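Local coordinates for protein phosphoribulokinase 1 (Rhodobacter sphaeroides, PDB 1A7J) that catalyses the ATP-dependent phosphorylation of D-ribulose 5-phosphate to D-ribulose 1,5-bisphosphate, a kinase step of the Calvin cycle, at residues R85-T90 / S123-L128; L77-R82 / Q92-T97; T176-A179 / L185-M188. All coordinates share one frame; numbering follows the deposited sequence.

Contact 1. Residues R85-T90 / S123-L128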
ATOM      1  N   ARG A  85      -6.542  -0.548 -16.345  1.00 45.80           N
ATOM      2  CA  ARG A  85      -6.859  -0.973 -17.721  1.00 50.98           C
ATOM      3  C   ARG A  85      -6.450   0.077 -18.764  1.00 50.50           C
ATOM      4  O   ARG A  85      -5.833  -0.242 -19.778  1.00 50.26           O
ATOM      5  CB  ARG A  85      -8.369  -1.228 -17.845  1.00 54.40           C
ATOM      6  CG  ARG A  85      -8.776  -2.471 -18.619  1.00 61.89           C
ATOM      7  CD  ARG A  85      -9.876  -3.241 -17.882  1.00 73.55           C
ATOM      8  NE  ARG A  85     -11.201  -3.084 -18.483  1.00 84.77           N
ATOM      9  CZ  ARG A  85     -12.218  -2.428 -17.922  1.00 88.79           C
ATOM     10  NH1 ARG A  85     -11.998  -1.545 -16.957  1.00 88.33           N
ATOM     11  NH2 ARG A  85     -13.438  -2.530 -18.439  1.00 92.16           N
ATOM     12  N   GLU A  86      -6.789   1.333 -18.492  1.00 49.02           N
ATOM     13  CA  GLU A  86      -6.576   2.433 -19.426  1.00 47.69           C
ATOM     14  C   GLU A  86      -5.119   2.844 -19.541  1.00 46.19           C
ATOM     15  O   GLU A  86      -4.649   3.169 -20.625  1.00 46.47           O
ATOM     16  CB  GLU A  86      -7.403   3.642 -19.007  1.00 50.59           C
ATOM     17  CG  GLU A  86      -7.968   4.419 -20.152  1.00 46.93           C
ATOM     18  CD  GLU A  86      -9.309   5.007 -19.819  1.00 53.40           C
ATOM     19  OE1 GLU A  86     -10.335   4.290 -19.993  1.00 53.26           O
ATOM     20  OE2 GLU A  86      -9.327   6.185 -19.386  1.00 50.82           O
ATOM     21  N   TYR A  87      -4.402   2.864 -18.424  1.00 42.52           N
ATOM     22  CA  TYR A  87      -2.980   3.159 -18.477  1.00 38.42           C
ATOM     23  C   TYR A  87      -2.260   2.158 -19.359  1.00 32.37           C
ATOM     24  O   TYR A  87      -1.568   2.538 -20.289  1.00 31.33           O
ATOM     25  CB  TYR A  87      -2.360   3.125 -17.096  1.00 40.68           C
ATOM     26  CG  TYR A  87      -1.006   3.758 -17.093  1.00 37.11           C
ATOM     27  CD1 TYR A  87      -0.879   5.130 -17.018  1.00 39.25           C
ATOM     28  CD2 TYR A  87       0.141   3.004 -17.311  1.00 36.09           C
ATOM     29  CE1 TYR A  87       0.347   5.743 -17.154  1.00 39.00           C
ATOM     30  CE2 TYR A  87       1.378   3.608 -17.452  1.00 37.29           C
ATOM     31  CZ  TYR A  87       1.471   4.979 -17.368  1.00 40.62           C
ATOM     32  OH  TYR A  87       2.691   5.602 -17.452  1.00 53.08           O
ATOM     33  N   GLY A  88      -2.499   0.880 -19.107  1.00 36.39           N
ATOM     34  CA  GLY A  88      -1.846  -0.170 -19.868  1.00 43.95           C
ATOM     35  C   GLY A  88      -1.845   0.058 -21.366  1.00 43.74           C
ATOM     36  O   GLY A  88      -0.789   0.111 -21.986  1.00 47.30           O
ATOM     37  N   GLU A  89      -3.001   0.414 -21.903  1.00 44.50           N
ATOM     38  CA  GLU A  89      -3.214   0.365 -23.338  1.00 46.51           C
ATOM     39  C   GLU A  89      -2.906   1.673 -24.070  1.00 44.32           C
ATOM     40  O   GLU A  89      -2.343   1.654 -25.166  1.00 47.95           O
ATOM     41  CB  GLU A  89      -4.649  -0.105 -23.617  1.00 47.35           C
ATOM     42  CG  GLU A  89      -4.819  -1.638 -23.477  1.00 64.81           C
ATOM     43  CD  GLU A  89      -6.235  -2.095 -23.094  1.00 72.74           C
ATOM     44  OE1 GLU A  89      -7.132  -1.227 -22.938  1.00 77.77           O
ATOM     45  OE2 GLU A  89      -6.443  -3.328 -22.947  1.00 74.49           O
ATOM     46  N   THR A  90      -3.110   2.796 -23.389  1.00 43.52           N
ATOM     47  CA  THR A  90      -3.124   4.114 -24.025  1.00 44.89           C
ATOM     48  C   THR A  90      -2.296   5.139 -23.245  1.00 45.36           C
ATOM     49  O   THR A  90      -2.023   6.239 -23.744  1.00 44.35           O
ATOM     50  CB  THR A  90      -4.543   4.666 -24.081  1.00 50.60           C
ATOM     51  OG1 THR A  90      -4.846   5.291 -22.828  1.00 54.82           O
ATOM     52  CG2 THR A  90      -5.553   3.549 -24.322  1.00 56.08           C
ATOM     53  N   SER A 123       0.942  13.246 -19.697  1.00 67.75           N
ATOM     54  CA  SER A 123       1.311  12.599 -20.948  1.00 65.10           C
ATOM     55  C   SER A 123       2.814  12.355 -21.031  1.00 61.66           C
ATOM     56  O   SER A 123       3.592  13.039 -20.373  1.00 59.71           O
ATOM     57  CB  SER A 123       0.827  13.450 -22.132  1.00 70.07           C
ATOM     58  OG  SER A 123      -0.550  13.797 -21.999  1.00 65.49           O
ATOM     59  N   ASP A 124       3.188  11.303 -21.763  1.00 62.96           N
ATOM     60  CA  ASP A 124       4.580  10.857 -21.944  1.00 61.43           C
ATOM     61  C   ASP A 124       5.159  10.077 -20.758  1.00 59.96           C
ATOM     62  O   ASP A 124       6.373   9.858 -20.684  1.00 64.57           O
ATOM     63  CB  ASP A 124       5.493  12.036 -22.300  1.00 63.74           C
ATOM     64  N   SER A 125       4.269   9.517 -19.941  1.00 53.11           N
ATOM     65  CA  SER A 125       4.647   8.748 -18.757  1.00 43.57           C
ATOM     66  C   SER A 125       5.268   7.386 -19.082  1.00 39.89           C
ATOM     67  O   SER A 125       4.841   6.693 -20.002  1.00 40.78           O
ATOM     68  CB  SER A 125       3.429   8.559 -17.849  1.00 42.17           C
ATOM     69  OG  SER A 125       2.789   9.798 -17.613  1.00 37.56           O
ATOM     70  N   HIS A 126       6.314   7.044 -18.339  1.00 38.64           N
ATOM     71  CA  HIS A 126       7.022   5.776 -18.482  1.00 36.63           C
ATOM     72  C   HIS A 126       6.290   4.666 -17.716  1.00 30.55           C
ATOM     73  O   HIS A 126       6.379   3.494 -18.077  1.00 31.13           O
ATOM     74  CB  HIS A 126       8.469   5.919 -17.932  1.00 49.17           C
ATOM     75  CG  HIS A 126       9.491   6.409 -18.945  1.00 55.17           C
ATOM     76  ND1 HIS A 126       9.928   7.730 -18.989  1.00 59.37           N
ATOM     77  CD2 HIS A 126      10.072   5.786 -20.013  1.00 55.16           C
ATOM     78  CE1 HIS A 126      10.705   7.902 -20.058  1.00 61.66           C
ATOM     79  NE2 HIS A 126      10.810   6.739 -20.699  1.00 56.69           N
ATOM     80  N   LEU A 127       5.697   5.028 -16.582  1.00 26.18           N
ATOM     81  CA  LEU A 127       4.896   4.099 -15.792  1.00 26.52           C
ATOM     82  C   LEU A 127       3.915   4.813 -14.892  1.00 28.19           C
ATOM     83  O   LEU A 127       4.023   6.021 -14.669  1.00 23.32           O
ATOM     84  CB  LEU A 127       5.782   3.207 -14.942  1.00 26.28           C
ATOM     85  CG  LEU A 127       6.826   3.913 -14.092  1.00 32.30           C
ATOM     86  CD1 LEU A 127       6.319   4.134 -12.679  1.00 34.49           C
ATOM     87  CD2 LEU A 127       8.073   3.058 -14.082  1.00 33.41           C
ATOM     88  N   LEU A 128       2.884   4.089 -14.479  1.00 30.77           N
ATOM     89  CA  LEU A 128       1.996   4.560 -13.423  1.00 35.58           C
ATOM     90  C   LEU A 128       2.475   3.930 -12.127  1.00 35.33           C
ATOM     91  O   LEU A 128       3.122   2.890 -12.150  1.00 36.06           O
ATOM     92  CB  LEU A 128       0.535   4.152 -13.720  1.00 38.56           C
ATOM     93  CG  LEU A 128      -0.579   4.097 -12.652  1.00 35.98           C
ATOM     94  CD1 LEU A 128      -0.829   5.460 -12.021  1.00 37.95           C
ATOM     95  CD2 LEU A 128      -1.853   3.598 -13.291  1.00 31.49           C
TER

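Contact 2. Residues L77-R82 / Q92-T97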
ATOM      1  N   LEU A  77     -13.689   0.552  -6.572  1.00 28.04           N
ATOM      2  CA  LEU A  77     -12.723  -0.442  -6.982  1.00 29.59           C
ATOM      3  C   LEU A  77     -12.620  -0.620  -8.489  1.00 27.00           C
ATOM      4  O   LEU A  77     -11.518  -0.580  -9.025  1.00 30.49           O
ATOM      5  CB  LEU A  77     -13.006  -1.777  -6.291  1.00 32.29           C
ATOM      6  CG  LEU A  77     -12.253  -2.113  -4.994  1.00 25.33           C
ATOM      7  CD1 LEU A  77     -11.797  -3.554  -5.063  1.00 23.99           C
ATOM      8  CD2 LEU A  77     -11.045  -1.216  -4.821  1.00 28.85           C
ATOM      9  N   LYS A  78     -13.755  -0.727  -9.179  1.00 31.81           N
ATOM     10  CA  LYS A  78     -13.740  -0.993 -10.623  1.00 37.35           C
ATOM     11  C   LYS A  78     -13.347   0.221 -11.459  1.00 39.39           C
ATOM     12  O   LYS A  78     -12.936   0.085 -12.610  1.00 43.90           O
ATOM     13  CB  LYS A  78     -15.090  -1.532 -11.096  1.00 36.44           C
ATOM     14  N   GLU A  79     -13.524   1.409 -10.893  1.00 33.85           N
ATOM     15  CA  GLU A  79     -12.948   2.607 -11.472  1.00 32.58           C
ATOM     16  C   GLU A  79     -11.434   2.501 -11.413  1.00 32.92           C
ATOM     17  O   GLU A  79     -10.761   2.728 -12.417  1.00 36.62           O
ATOM     18  CB  GLU A  79     -13.428   3.837 -10.712  1.00 37.62           C
ATOM     19  CG  GLU A  79     -14.394   4.706 -11.495  1.00 43.62           C
ATOM     20  CD  GLU A  79     -13.688   5.539 -12.540  1.00 53.04           C
ATOM     21  OE1 GLU A  79     -12.880   6.408 -12.145  1.00 60.00           O
ATOM     22  OE2 GLU A  79     -13.905   5.299 -13.750  1.00 55.69           O
ATOM     23  N   LEU A  80     -10.916   2.014 -10.283  1.00 30.64           N
ATOM     24  CA  LEU A  80      -9.481   1.798 -10.119  1.00 26.31           C
ATOM     25  C   LEU A  80      -9.001   0.763 -11.106  1.00 27.48           C
ATOM     26  O   LEU A  80      -7.958   0.947 -11.726  1.00 28.25           O
ATOM     27  CB  LEU A  80      -9.157   1.328  -8.707  1.00 26.43           C
ATOM     28  CG  LEU A  80      -7.712   0.883  -8.475  1.00 22.47           C
ATOM     29  CD1 LEU A  80      -6.844   2.077  -8.630  1.00 20.56           C
ATOM     30  CD2 LEU A  80      -7.535   0.299  -7.094  1.00 16.56           C
ATOM     31  N   GLU A  81      -9.802  -0.281 -11.313  1.00 25.60           N
ATOM     32  CA  GLU A  81      -9.495  -1.252 -12.351  1.00 24.54           C
ATOM     33  C   GLU A  81      -9.576  -0.607 -13.727  1.00 25.56           C
ATOM     34  O   GLU A  81      -8.742  -0.883 -14.582  1.00 25.78           O
ATOM     35  CB  GLU A  81     -10.452  -2.437 -12.310  1.00 29.68           C
ATOM     36  CG  GLU A  81     -10.483  -3.209 -13.635  1.00 33.00           C
ATOM     37  CD  GLU A  81     -11.304  -4.481 -13.600  1.00 32.18           C
ATOM     38  OE1 GLU A  81     -10.795  -5.486 -13.086  1.00 40.10           O
ATOM     39  OE2 GLU A  81     -12.418  -4.514 -14.161  1.00 46.08           O
ATOM     40  N   ARG A  82     -10.585   0.229 -13.968  1.00 27.20           N
ATOM     41  CA  ARG A  82     -10.742   0.797 -15.299  1.00 22.31           C
ATOM     42  C   ARG A  82      -9.526   1.596 -15.621  1.00 23.85           C
ATOM     43  O   ARG A  82      -8.962   1.423 -16.692  1.00 25.73           O
ATOM     44  CB  ARG A  82     -11.952   1.670 -15.396  1.00 15.66           C
ATOM     45  N   GLN A  92      -3.527   6.901 -20.685  1.00 47.75           N
ATOM     46  CA  GLN A  92      -4.356   7.898 -20.016  1.00 47.17           C
ATOM     47  C   GLN A  92      -5.173   7.318 -18.872  1.00 42.95           C
ATOM     48  O   GLN A  92      -5.202   6.097 -18.665  1.00 39.71           O
ATOM     49  CB  GLN A  92      -5.286   8.638 -20.994  1.00 52.25           C
ATOM     50  CG  GLN A  92      -5.392   8.064 -22.387  1.00 63.21           C
ATOM     51  CD  GLN A  92      -6.786   7.539 -22.724  1.00 69.66           C
ATOM     52  OE1 GLN A  92      -7.679   7.498 -21.874  1.00 79.70           O
ATOM     53  NE2 GLN A  92      -6.962   7.097 -23.967  1.00 67.68           N
ATOM     54  N   GLY A  93      -5.655   8.230 -18.026  1.00 37.70           N
ATOM     55  CA  GLY A  93      -6.667   7.907 -17.038  1.00 35.36           C
ATOM     56  C   GLY A  93      -6.890   9.074 -16.100  1.00 36.43           C
ATOM     57  O   GLY A  93      -6.433  10.186 -16.365  1.00 37.01           O
ATOM     58  N   ARG A  94      -7.542   8.814 -14.976  1.00 40.28           N
ATOM     59  CA  ARG A  94      -7.882   9.882 -14.048  1.00 47.80           C
ATOM     60  C   ARG A  94      -7.341   9.562 -12.669  1.00 46.02           C
ATOM     61  O   ARG A  94      -6.913   8.435 -12.427  1.00 50.60           O
ATOM     62  CB  ARG A  94      -9.398  10.053 -13.979  1.00 50.92           C
ATOM     63  CG  ARG A  94     -10.112   9.935 -15.322  1.00 66.58           C
ATOM     64  CD  ARG A  94     -11.238   8.918 -15.258  1.00 78.72           C
ATOM     65  NE  ARG A  94     -12.244   9.287 -14.262  1.00 90.93           N
ATOM     66  CZ  ARG A  94     -13.483   8.799 -14.222  1.00 97.17           C
ATOM     67  NH1 ARG A  94     -13.886   7.910 -15.122  1.00  0.00           N
ATOM     68  NH2 ARG A  94     -14.325   9.196 -13.272  1.00 94.96           N
ATOM     69  N   THR A  95      -7.307  10.573 -11.798  1.00 45.34           N
ATOM     70  CA  THR A  95      -7.072  10.384 -10.364  1.00 44.51           C
ATOM     71  C   THR A  95      -7.644  11.527  -9.549  1.00 42.84           C
ATOM     72  O   THR A  95      -7.845  12.615 -10.062  1.00 43.10           O
ATOM     73  CB  THR A  95      -5.588  10.311 -10.018  1.00 44.05           C
ATOM     74  OG1 THR A  95      -4.919   9.468 -10.960  1.00 57.37           O
ATOM     75  CG2 THR A  95      -5.411   9.727  -8.638  1.00 38.99           C
ATOM     76  N   ARG A  96      -7.986  11.241  -8.301  1.00 46.46           N
ATOM     77  CA  ARG A  96      -8.331  12.266  -7.330  1.00 50.80           C
ATOM     78  C   ARG A  96      -7.140  12.518  -6.418  1.00 53.94           C
ATOM     79  O   ARG A  96      -6.104  11.843  -6.509  1.00 56.32           O
ATOM     80  CB  ARG A  96      -9.490  11.797  -6.455  1.00 52.26           C
ATOM     81  CG  ARG A  96     -10.799  12.498  -6.689  1.00 54.47           C
ATOM     82  CD  ARG A  96     -11.910  11.476  -6.897  1.00 53.98           C
ATOM     83  NE  ARG A  96     -12.017  10.493  -5.824  1.00 46.56           N
ATOM     84  CZ  ARG A  96     -13.119   9.795  -5.578  1.00 48.01           C
ATOM     85  NH1 ARG A  96     -14.236  10.078  -6.233  1.00 47.22           N
ATOM     86  NH2 ARG A  96     -13.135   8.883  -4.616  1.00 52.10           N
ATOM     87  N   THR A  97      -7.320  13.470  -5.514  1.00 49.16           N
ATOM     88  CA  THR A  97      -6.563  13.503  -4.283  1.00 53.17           C
ATOM     89  C   THR A  97      -7.554  13.643  -3.155  1.00 56.56           C
ATOM     90  O   THR A  97      -8.695  14.086  -3.342  1.00 54.09           O
ATOM     91  CB  THR A  97      -5.566  14.675  -4.224  1.00 56.37           C
ATOM     92  OG1 THR A  97      -6.268  15.918  -4.282  1.00 61.80           O
ATOM     93  CG2 THR A  97      -4.610  14.606  -5.371  1.00 61.31           C
TER

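Contact 3. Residues T176-A179 / L185-M188. With SO4 (sulfate ion), chain B.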
ATOM      1  N   THR A 176     -17.511   9.745  18.927  1.00 93.65           N
ATOM      2  CA  THR A 176     -17.591   8.526  18.125  1.00 91.29           C
ATOM      3  C   THR A 176     -18.419   7.480  18.853  1.00 87.06           C
ATOM      4  O   THR A 176     -19.290   6.846  18.258  1.00 87.30           O
ATOM      5  CB  THR A 176     -16.177   7.934  17.842  1.00 92.98           C
ATOM      6  OG1 THR A 176     -15.442   7.820  19.074  1.00 94.46           O
ATOM      7  CG2 THR A 176     -15.400   8.817  16.846  1.00 91.54           C
ATOM      8  N   THR A 177     -18.170   7.360  20.157  1.00 81.40           N
ATOM      9  CA  THR A 177     -18.825   6.386  21.026  1.00 76.36           C
ATOM     10  C   THR A 177     -18.360   4.940  20.800  1.00 71.20           C
ATOM     11  O   THR A 177     -18.693   4.054  21.595  1.00 72.38           O
ATOM     12  CB  THR A 177     -20.405   6.468  20.947  1.00 77.44           C
ATOM     13  OG1 THR A 177     -20.899   5.721  19.825  1.00 74.78           O
ATOM     14  CG2 THR A 177     -20.873   7.923  20.824  1.00 75.81           C
ATOM     15  N   GLU A 178     -17.608   4.693  19.722  1.00 62.45           N
ATOM     16  CA  GLU A 178     -16.947   3.395  19.546  1.00 56.42           C
ATOM     17  C   GLU A 178     -15.507   3.410  20.040  1.00 52.70           C
ATOM     18  O   GLU A 178     -14.743   4.346  19.784  1.00 49.15           O
ATOM     19  CB  GLU A 178     -17.002   2.914  18.086  1.00 56.35           C
ATOM     20  CG  GLU A 178     -17.810   1.594  17.904  1.00 56.35           C
ATOM     21  CD  GLU A 178     -17.600   0.921  16.552  1.00 48.32           C
ATOM     22  OE1 GLU A 178     -16.815   1.460  15.732  1.00 44.42           O
ATOM     23  OE2 GLU A 178     -18.227  -0.141  16.313  1.00 43.70           O
ATOM     24  N   ALA A 179     -15.202   2.414  20.864  1.00 51.09           N
ATOM     25  CA  ALA A 179     -13.928   2.341  21.562  1.00 52.08           C
ATOM     26  C   ALA A 179     -12.930   1.632  20.668  1.00 51.96           C
ATOM     27  O   ALA A 179     -13.337   0.863  19.795  1.00 53.76           O
ATOM     28  CB  ALA A 179     -14.085   1.571  22.874  1.00 50.26           C
ATOM     29  N   LEU A 185     -11.678  -4.474  16.138  1.00 22.69           N
ATOM     30  CA  LEU A 185     -12.438  -5.673  15.754  1.00 20.17           C
ATOM     31  C   LEU A 185     -13.354  -5.507  14.520  1.00 21.30           C
ATOM     32  O   LEU A 185     -13.501  -6.432  13.722  1.00 28.09           O
ATOM     33  CB  LEU A 185     -13.275  -6.162  16.946  1.00 11.54           C
ATOM     34  CG  LEU A 185     -12.559  -6.709  18.165  1.00 10.41           C
ATOM     35  CD1 LEU A 185     -13.450  -6.522  19.353  1.00 14.47           C
ATOM     36  CD2 LEU A 185     -12.254  -8.153  17.977  1.00  5.54           C
ATOM     37  N   ARG A 186     -14.058  -4.383  14.429  1.00 24.54           N
ATOM     38  CA  ARG A 186     -14.883  -4.092  13.263  1.00 23.68           C
ATOM     39  C   ARG A 186     -14.042  -4.095  11.974  1.00 25.39           C
ATOM     40  O   ARG A 186     -14.557  -4.400  10.896  1.00 31.58           O
ATOM     41  CB  ARG A 186     -15.587  -2.746  13.453  1.00 15.06           C
ATOM     42  CG  ARG A 186     -16.399  -2.256  12.263  1.00 14.99           C
ATOM     43  CD  ARG A 186     -16.740  -0.780  12.386  1.00 17.24           C
ATOM     44  NE  ARG A 186     -15.862   0.053  11.566  1.00 25.44           N
ATOM     45  CZ  ARG A 186     -15.293   1.182  11.982  1.00 32.59           C
ATOM     46  NH1 ARG A 186     -15.639   1.729  13.142  1.00 39.31           N
ATOM     47  NH2 ARG A 186     -14.399   1.795  11.217  1.00 42.56           N
ATOM     48  N   ARG A 187     -12.731  -3.861  12.095  1.00 23.82           N
ATOM     49  CA  ARG A 187     -11.847  -3.827  10.922  1.00 14.75           C
ATOM     50  C   ARG A 187     -11.294  -5.198  10.572  1.00 11.46           C
ATOM     51  O   ARG A 187     -10.974  -5.442   9.426  1.00 14.91           O
ATOM     52  CB  ARG A 187     -10.710  -2.803  11.107  1.00  6.58           C
ATOM     53  CG  ARG A 187     -11.172  -1.351  10.898  1.00 14.14           C
ATOM     54  CD  ARG A 187     -10.063  -0.306  10.919  1.00 13.12           C
ATOM     55  NE  ARG A 187      -8.936  -0.743  11.730  1.00 21.96           N
ATOM     56  CZ  ARG A 187      -7.666  -0.732  11.322  1.00 25.35           C
ATOM     57  NH1 ARG A 187      -7.305  -0.003  10.278  1.00 24.92           N
ATOM     58  NH2 ARG A 187      -6.736  -1.338  12.046  1.00 20.42           N
ATOM     59  N   MET A 188     -11.383  -6.142  11.498  1.00 10.07           N
ATOM     60  CA  MET A 188     -10.820  -7.467  11.262  1.00 11.57           C
ATOM     61  C   MET A 188     -11.565  -8.222  10.172  1.00 17.34           C
ATOM     62  O   MET A 188     -10.979  -9.010   9.421  1.00 16.84           O
ATOM     63  CB  MET A 188     -10.817  -8.282  12.544  1.00  8.37           C
ATOM     64  CG  MET A 188      -9.775  -7.835  13.541  1.00 17.59           C
ATOM     65  SD  MET A 188      -8.159  -7.466  12.790  1.00 26.97           S
ATOM     66  CE  MET A 188      -7.522  -9.155  12.535  1.00 19.07           C
TER
HETATM   67  S   SO4 B 401     -11.513   3.063   9.416  1.00 85.48           S
HETATM   68  O1  SO4 B 401     -12.752   2.592   8.865  1.00 85.48           O
HETATM   69  O2  SO4 B 401     -10.410   2.405   8.771  1.00 85.48           O
HETATM   70  O3  SO4 B 401     -11.420   4.476   9.207  1.00 85.48           O
HETATM   71  O4  SO4 B 401     -11.483   2.793  10.808  1.00 85.48           O

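Contact 1. Residues R85-T90 / S123-L128
The ring of Y87 lies broadside on the start of strand 127-132, with one face against L128. L128 CB sits 3.5 Å from the centroid of the Y87 ring and only 4° off the ring normal, a well-centred CH-pi contact. L128 CD2 reaches further back and touches Y87 CB at 3.9 Å. The ring gets there because Y87 CG is anti to the backbone N (chi1 -165°), which points it from the helix at the strand. Helix 77-90 thus packs by its C-terminal part against the parallel part of the central sheet of the P-loop kinase core. Strand 127-132 lies there between strands 36-40 and 7-11, and the Y87 side chain also touches V37 and I7. The phenol oxygen ends over the backbone. Y87 OH comes so close to L127 C that the detail is doubtful, and no hydrogen bond forms with the L127 or L128 backbone. S125 CB meets the ring at its edge, near Y87 OH. Replacing Y87 with an alanine would probably open a gap between helix and strand and leave L128 CB without its aromatic partner. L128 also packs on V37, I39 and I7, and its backbone is hydrogen-bonded to P6 and I8.

Contact 2. Residues L77-R82 / Q92-T97
E79 reaches out from the first turn of helix 77-90 and lays its carboxylate over one face of the R94 guanidinium. E79 OE1 stands 3.2 Å above the plane of the R94 guanidinium, over its centre. E79 OE2 is also over the face, toward NH1, 2.9 Å from R94 NH1. This is a salt bridge of charges alone, because OE2 is well out of the guanidinium plane and no N-H points at it. The two flat groups are tilted 44° against each other, and the two side chains cross at about a right angle. Both chains bend to reach this position. E79 folds at chi2 (-76°), which brings the carboxylate round to R94. R94 starts with CG anti to its carbonyl carbon, and the bends at chi2 and chi3 (60°) turn a guanidinium face toward E79. The negative group near the N-terminal end of the helix would probably also suit the helix dipole. R94 has a second partner in W118, through a cation-pi interaction. Next to it, T95 points its CB away from the helix. T95 OG1 donates to R94 O at 2.7 Å, coming from above the carbonyl plane. The T95 backbone bonds to R119. The contact therefore joins the start of helix 77-90 to the small antiparallel pair of strands 94-95 and 119-120. This pair is separate from the main sheet of the kinase. The arrangement is a surface salt bridge that ties a helix to the extended chain following it, within the P-loop kinase fold shared with adenylate kinase.

Contact 3. Residues T176-A179 / L185-M188
R186 leaves its helix with CG anti to the backbone N (chi1 175°), runs on extended, and then bends at chi3 (101°), which brings its guanidinium round to E178. The E178 chain is extended beyond CG and carries its carboxylate straight out to R186. The two groups meet edge to edge, their planes only 4° apart. R186 NH1 donates to E178 OE1 at 2.9 Å, within a salt bridge. The oxygen is met nearly head on and lies close to the guanidinium plane, though the N-H itself is bent away from a straight line. The near-coplanarity sets E178 OE1 at the edge of the guanidinium, where NH1 can donate to it. Another part of the same edge faces a sulfate ion, probably from the crystallisation liquor. R186 NH2 makes a weak hydrogen bond to sulfate O1 at 3.0 Å, and H69 ND1 also bonds the sulfate. The position of this ion beside R186 and R187 is consistent with a place that can accept a phosphate group. R186 NE donates to F67 O, which helps to fix the turn of the guanidinium. E178 belongs to the loop between helices 158-168 and 180-195, and A179 is the N-cap residue of the second helix. This connection follows strand 150-156, at the place of the lid in adenylate kinase, and is probably the counterpart of that lid. The neighbouring R187 belongs to the catalytic site with D42, K165 and D169. R187 CD lies 3.4 Å from sulfate O4. R187 NH2 is in a salt bridge with E161 OE1, and the R187 side chain touches K165.

In the fold
Contacts 1 and 2 are neighbours and share helix 77-90. Their centres are about 12 Å apart, and E86 packs against G93. Along the chain they cross, since their segments alternate. Contact 1 fixes the end of the helix to strand 127-132 of the main sheet. Contact 2 ties its start to the small two-stranded sheet. Contact 3 comes later in the chain, at helix 180-195 and the loop before it. Its centre is about 39 Å from that of contact 1 and about 29 Å from that of contact 2. Contacts 1 and 3 lie on opposite sides of the chain's centre. Contacts 1 and 2 lie away from the catalytic residues, and contact 3 includes R187 of the catalytic site.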